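Local coordinates for protein endonuclease NucS (Thermococcus kodakarensis KOD1, PDB 5GKE) that acts as a mismatch restriction endonuclease, binding double-stranded DNA and cleaving it, with a magnesium ion bound at its nuclease site, at residues E134-I139 and L153-A158; A165-D170 and I175-L180. The protein carries 1 engineered substitution. One frame throughout, in Å; residues are numbered along the deposited sequence.

In the fold
Interaction 1 sets helix 132-141 against the corner of strand 151-158; interaction 2 pairs strands 163-169 and 175-180. Their centres lie about 8 Å apart, and both contacts reach the same mixed sheet, in which strands 151-158 and 163-169 are neighbours: Leu-153 N lies 2.7 Å from Leu-167 O, and Glu-156 N 2.8 Å from Ala-165 O, both probable hydrogen bonds. Interaction 2 carries Glu-179, a ligand of the magnesium ion, whereas the side chain of Ala-136 in interaction 1 is about 10 Å from that ion. The nearest atoms of interactions 1 and 2 approach the bound DNA to about 5 and 3 Å.

Interaction 1 of 2, residues E134-I139 and L153-A158; sequences EMAELI and LFREKA
At the edge of the Arg-155 guanidinium, near the plane of that group, lies Glu-137 CG, 3.4 Å from NH1, so the touch is on the methylene chain and not on the acid. Between these two segments neither guanidinium face is covered, but Phe-140, one helical turn from Ala-136, makes a cation-pi contact with the arginine. The carboxylate of Glu-137 is turned 69° from the guanidinium plane, and OE2 stays 4.4 Å from Arg-155 NH1. The opposite charges probably attract weakly at this separation, which is beyond a salt bridge. Lower on the arginine, CD packs against the methyl of Ala-136, 4.1 Å from CB. Arg-155 reaches the helix because CG stands anti to the backbone N (chi1 170°) and the chain continues extended through chi2. It then bends at a nearly eclipsed chi3 of 13°, which carries NE and the guanidinium past the alanine toward Glu-137. Contact is slight, burying 107 Å² in all, and the closest backbones, at Ala-136 and Arg-155, keep their CA atoms 7.5 Å apart. Arg-155 sits where strand 151-158 turns a corner, between a classic bulge at Leu-153 and Phe-154 and a G1 bulge at Glu-156 and Lys-157. In the surrounding fold, Met-135, Ala-136 and Ile-139 of helix 132-141 pack on Leu-180 of strand 175-180, and strand 163-169 borders strand 151-158 in the sheet.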
# COMPACT_ATOMS: atom_id res chain seq x y z
N GLU A 134 -7.63 9.09 16.06
CA GLU A 134 -7.53 10.24 16.94
C GLU A 134 -8.57 11.30 16.65
O GLU A 134 -8.99 12.02 17.55
CB GLU A 134 -6.13 10.82 16.84
CG GLU A 134 -5.12 9.92 17.50
CD GLU A 134 -3.72 10.30 17.13
OE1 GLU A 134 -3.04 10.92 17.97
OE2 GLU A 134 -3.32 10.00 15.99
N MET A 135 -8.99 11.42 15.39
CA MET A 135 -10.12 12.29 15.07
C MET A 135 -11.33 11.83 15.87
O MET A 135 -12.05 12.64 16.48
CB MET A 135 -10.44 12.26 13.58
CG MET A 135 -9.38 12.83 12.66
SD MET A 135 -9.95 12.85 10.95
CE MET A 135 -11.28 14.05 11.03
N ALA A 136 -11.54 10.52 15.86
CA ALA A 136 -12.65 9.90 16.55
C ALA A 136 -12.60 10.24 18.04
O ALA A 136 -13.56 10.79 18.58
CB ALA A 136 -12.64 8.38 16.31
N GLU A 137 -11.47 9.94 18.68
CA GLU A 137 -11.24 10.26 20.10
C GLU A 137 -11.47 11.73 20.43
O GLU A 137 -12.04 12.06 21.47
CB GLU A 137 -9.83 9.85 20.52
CG GLU A 137 -9.64 8.32 20.57
CD GLU A 137 -8.20 7.88 20.73
OE1 GLU A 137 -7.36 8.70 21.18
OE2 GLU A 137 -7.90 6.71 20.39
N LEU A 138 -11.05 12.61 19.54
CA LEU A 138 -11.31 14.02 19.74
C LEU A 138 -12.81 14.26 19.79
O LEU A 138 -13.31 14.97 20.66
CB LEU A 138 -10.69 14.85 18.61
CG LEU A 138 -10.97 16.35 18.66
CD1 LEU A 138 -10.64 16.89 20.02
CD2 LEU A 138 -10.14 17.05 17.62
N ILE A 139 -13.53 13.64 18.87
CA ILE A 139 -14.94 13.89 18.72
C ILE A 139 -15.73 13.36 19.93
O ILE A 139 -16.72 13.95 20.33
CB ILE A 139 -15.46 13.30 17.41
CG1 ILE A 139 -14.86 14.10 16.24
CG2 ILE A 139 -16.97 13.38 17.34
CD1 ILE A 139 -15.20 13.58 14.86
N LEU A 153 -22.30 8.14 20.15
CA LEU A 153 -22.73 6.91 20.82
C LEU A 153 -21.83 5.74 20.48
O LEU A 153 -21.42 4.99 21.35
CB LEU A 153 -24.18 6.57 20.49
CG LEU A 153 -25.17 7.68 20.81
CD1 LEU A 153 -26.57 7.28 20.39
CD2 LEU A 153 -25.12 8.03 22.29
N PHE A 154 -21.63 5.48 19.19
CA PHE A 154 -20.80 4.35 18.79
C PHE A 154 -19.62 4.77 17.92
O PHE A 154 -19.69 5.76 17.19
CB PHE A 154 -21.63 3.30 18.05
CG PHE A 154 -22.96 3.00 18.67
CD1 PHE A 154 -24.06 3.81 18.44
CD2 PHE A 154 -23.13 1.87 19.46
CE1 PHE A 154 -25.30 3.52 19.00
CE2 PHE A 154 -24.37 1.57 20.02
CZ PHE A 154 -25.45 2.40 19.79
N ARG A 155 -18.56 3.98 18.00
CA ARG A 155 -17.38 4.10 17.17
C ARG A 155 -17.11 2.74 16.51
O ARG A 155 -17.14 1.71 17.18
CB ARG A 155 -16.19 4.58 18.01
CG ARG A 155 -14.84 4.53 17.33
CD ARG A 155 -13.71 4.99 18.27
NE ARG A 155 -14.14 5.07 19.67
CZ ARG A 155 -13.43 5.62 20.65
NH1 ARG A 155 -12.24 6.15 20.39
NH2 ARG A 155 -13.90 5.65 21.89
N GLU A 156 -16.85 2.74 15.20
CA GLU A 156 -16.66 1.51 14.43
C GLU A 156 -17.81 0.53 14.64
O GLU A 156 -17.60 -0.63 14.97
CB GLU A 156 -15.34 0.82 14.79
CG GLU A 156 -14.08 1.65 14.49
CD GLU A 156 -13.81 1.79 13.00
OE1 GLU A 156 -13.49 0.77 12.34
OE2 GLU A 156 -13.88 2.93 12.49
N LYS A 157 -19.02 1.03 14.44
CA LYS A 157 -20.25 0.28 14.66
C LYS A 157 -20.73 -0.44 13.41
O LYS A 157 -21.10 0.20 12.42
CB LYS A 157 -21.38 1.22 15.14
CG LYS A 157 -22.68 0.50 15.51
CD LYS A 157 -22.46 -0.40 16.72
CE LYS A 157 -23.67 -1.23 17.05
NZ LYS A 157 -23.83 -2.46 16.19
N ALA A 158 -20.76 -1.76 13.47
CA ALA A 158 -21.35 -2.49 12.37
C ALA A 158 -22.84 -2.21 12.37
O ALA A 158 -23.54 -2.45 13.36
CB ALA A 158 -21.07 -3.98 12.49

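Interaction 2 of 2, residues A165-D170 and I175-L180; sequences AVLGRD and IVVLEL. Engineered in segment 165-170: Ala-165 (natural residue Asp). With MG (magnesium ion), chain E.
Val-166 and Leu-178 lie side by side and point the same way from the sheet, with Val-166 CG1 3.8 Å from Leu-178 CD1. The leucine lies alongside the valine because its CG is anti to the carbonyl carbon (chi1 -59°), and it touches Ile-139 of helix 132-141. Were Leu-178 an alanine, CG1 of Val-166 would probably lose the methyl beside it, opening a gap, and Ile-139 would lose one apolar neighbour. On the opposite face Leu-167 and Ile-175 meet at a slant: Leu-167 CD1 approaches Ile-175 CG2 to 3.8 Å and also comes 3.3 Å from Val-176 O. That face, with Leu-167 and Val-177, packs against helix 187-204. Of the antiparallel backbone bonds, Val-176 N to Gly-168 O, 2.7 Å, is nearly straight at the hydrogen, although its donor sits above the carbonyl plane, while Val-166 N to Leu-178 O is weak at 3.5 Å. Ala-165, engineered in place of the natural aspartate, brings CB to within 4.0 Å of Leu-180 CG. Just before Leu-180, Glu-179 bends at chi2 (63°) and grips the magnesium ion with both carboxylate oxygens, OE1 at 2.4 Å and OE2 at 2.5 Å. Gln-192 belongs to the same site, and a DNA phosphate also binds the ion. A beta hairpin with Asp (here replaced), then Glu-179 and Lys-181, is consistent with the Asp and Glu-X-Lys elements of the PD-(D/E)XK nuclease clan.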
# COMPACT_ATOMS: atom_id res chain seq x y z
N ALA A 165 -18.16 4.95 11.10
CA ALA A 165 -17.06 5.49 11.91
C ALA A 165 -17.56 5.94 13.28
O ALA A 165 -17.15 5.42 14.32
CB ALA A 165 -16.36 6.65 11.18
N VAL A 166 -18.44 6.94 13.27
CA VAL A 166 -19.07 7.40 14.49
C VAL A 166 -20.59 7.51 14.28
O VAL A 166 -21.08 7.96 13.24
CB VAL A 166 -18.48 8.76 14.93
CG1 VAL A 166 -19.25 9.33 16.11
CG2 VAL A 166 -17.00 8.58 15.26
N LEU A 167 -21.34 7.04 15.27
CA LEU A 167 -22.79 7.08 15.18
C LEU A 167 -23.33 7.76 16.43
O LEU A 167 -22.88 7.50 17.54
CB LEU A 167 -23.34 5.67 15.03
CG LEU A 167 -24.80 5.48 14.62
CD1 LEU A 167 -25.10 6.15 13.30
CD2 LEU A 167 -25.11 4.00 14.54
N GLY A 168 -24.31 8.65 16.25
CA GLY A 168 -24.83 9.44 17.34
C GLY A 168 -26.17 10.10 17.05
O GLY A 168 -26.89 9.69 16.12
N ARG A 169 -26.52 11.08 17.87
CA ARG A 169 -27.73 11.86 17.65
C ARG A 169 -27.43 13.35 17.70
O ARG A 169 -26.43 13.77 18.30
CB ARG A 169 -28.81 11.54 18.71
CG ARG A 169 -28.67 10.21 19.41
CD ARG A 169 -29.79 9.99 20.42
NE ARG A 169 -31.10 9.82 19.78
CZ ARG A 169 -32.04 10.77 19.69
NH1 ARG A 169 -31.83 11.98 20.21
NH2 ARG A 169 -33.19 10.51 19.09
N ASP A 170 -28.28 14.15 17.06
CA ASP A 170 -28.21 15.59 17.23
C ASP A 170 -29.28 16.06 18.22
O ASP A 170 -30.12 15.28 18.68
CB ASP A 170 -28.35 16.31 15.89
CG ASP A 170 -29.68 16.04 15.19
OD1 ASP A 170 -29.83 16.43 14.01
OD2 ASP A 170 -30.59 15.43 15.79
N ILE A 175 -30.80 10.73 14.02
CA ILE A 175 -29.61 9.91 14.00
C ILE A 175 -28.52 10.58 13.14
O ILE A 175 -28.81 11.09 12.04
CB ILE A 175 -29.89 8.50 13.43
CG1 ILE A 175 -31.04 7.82 14.18
CG2 ILE A 175 -28.64 7.65 13.46
CD1 ILE A 175 -30.80 7.74 15.63
N VAL A 176 -27.28 10.59 13.62
CA VAL A 176 -26.17 11.15 12.84
C VAL A 176 -25.11 10.08 12.53
O VAL A 176 -24.61 9.41 13.43
CB VAL A 176 -25.50 12.33 13.57
CG1 VAL A 176 -24.31 12.84 12.78
CG2 VAL A 176 -26.51 13.45 13.79
N VAL A 177 -24.83 9.91 11.24
CA VAL A 177 -23.63 9.20 10.78
C VAL A 177 -22.52 10.19 10.57
O VAL A 177 -22.72 11.20 9.89
CB VAL A 177 -23.81 8.49 9.44
CG1 VAL A 177 -22.78 7.39 9.31
CG2 VAL A 177 -25.18 7.96 9.30
N LEU A 178 -21.35 9.92 11.15
CA LEU A 178 -20.14 10.64 10.77
C LEU A 178 -19.26 9.72 9.93
O LEU A 178 -19.08 8.54 10.28
CB LEU A 178 -19.35 11.11 11.99
CG LEU A 178 -19.95 12.04 13.03
CD1 LEU A 178 -18.83 12.45 13.98
CD2 LEU A 178 -20.63 13.25 12.40
N GLU A 179 -18.76 10.24 8.81
CA GLU A 179 -17.66 9.61 8.09
C GLU A 179 -16.42 10.49 8.21
O GLU A 179 -16.46 11.68 7.87
CB GLU A 179 -18.03 9.36 6.63
CG GLU A 179 -16.87 8.80 5.78
CD GLU A 179 -16.39 7.42 6.22
OE1 GLU A 179 -15.33 6.98 5.72
OE2 GLU A 179 -17.06 6.76 7.04
N LEU A 180 -15.34 9.93 8.73
CA LEU A 180 -14.11 10.69 8.98
C LEU A 180 -13.07 10.39 7.92
O LEU A 180 -12.98 9.25 7.43
CB LEU A 180 -13.53 10.37 10.35
CG LEU A 180 -14.49 10.22 11.53
CD1 LEU A 180 -13.73 9.87 12.83
CD2 LEU A 180 -15.32 11.49 11.69
MG MG E . -15.10 5.14 7.20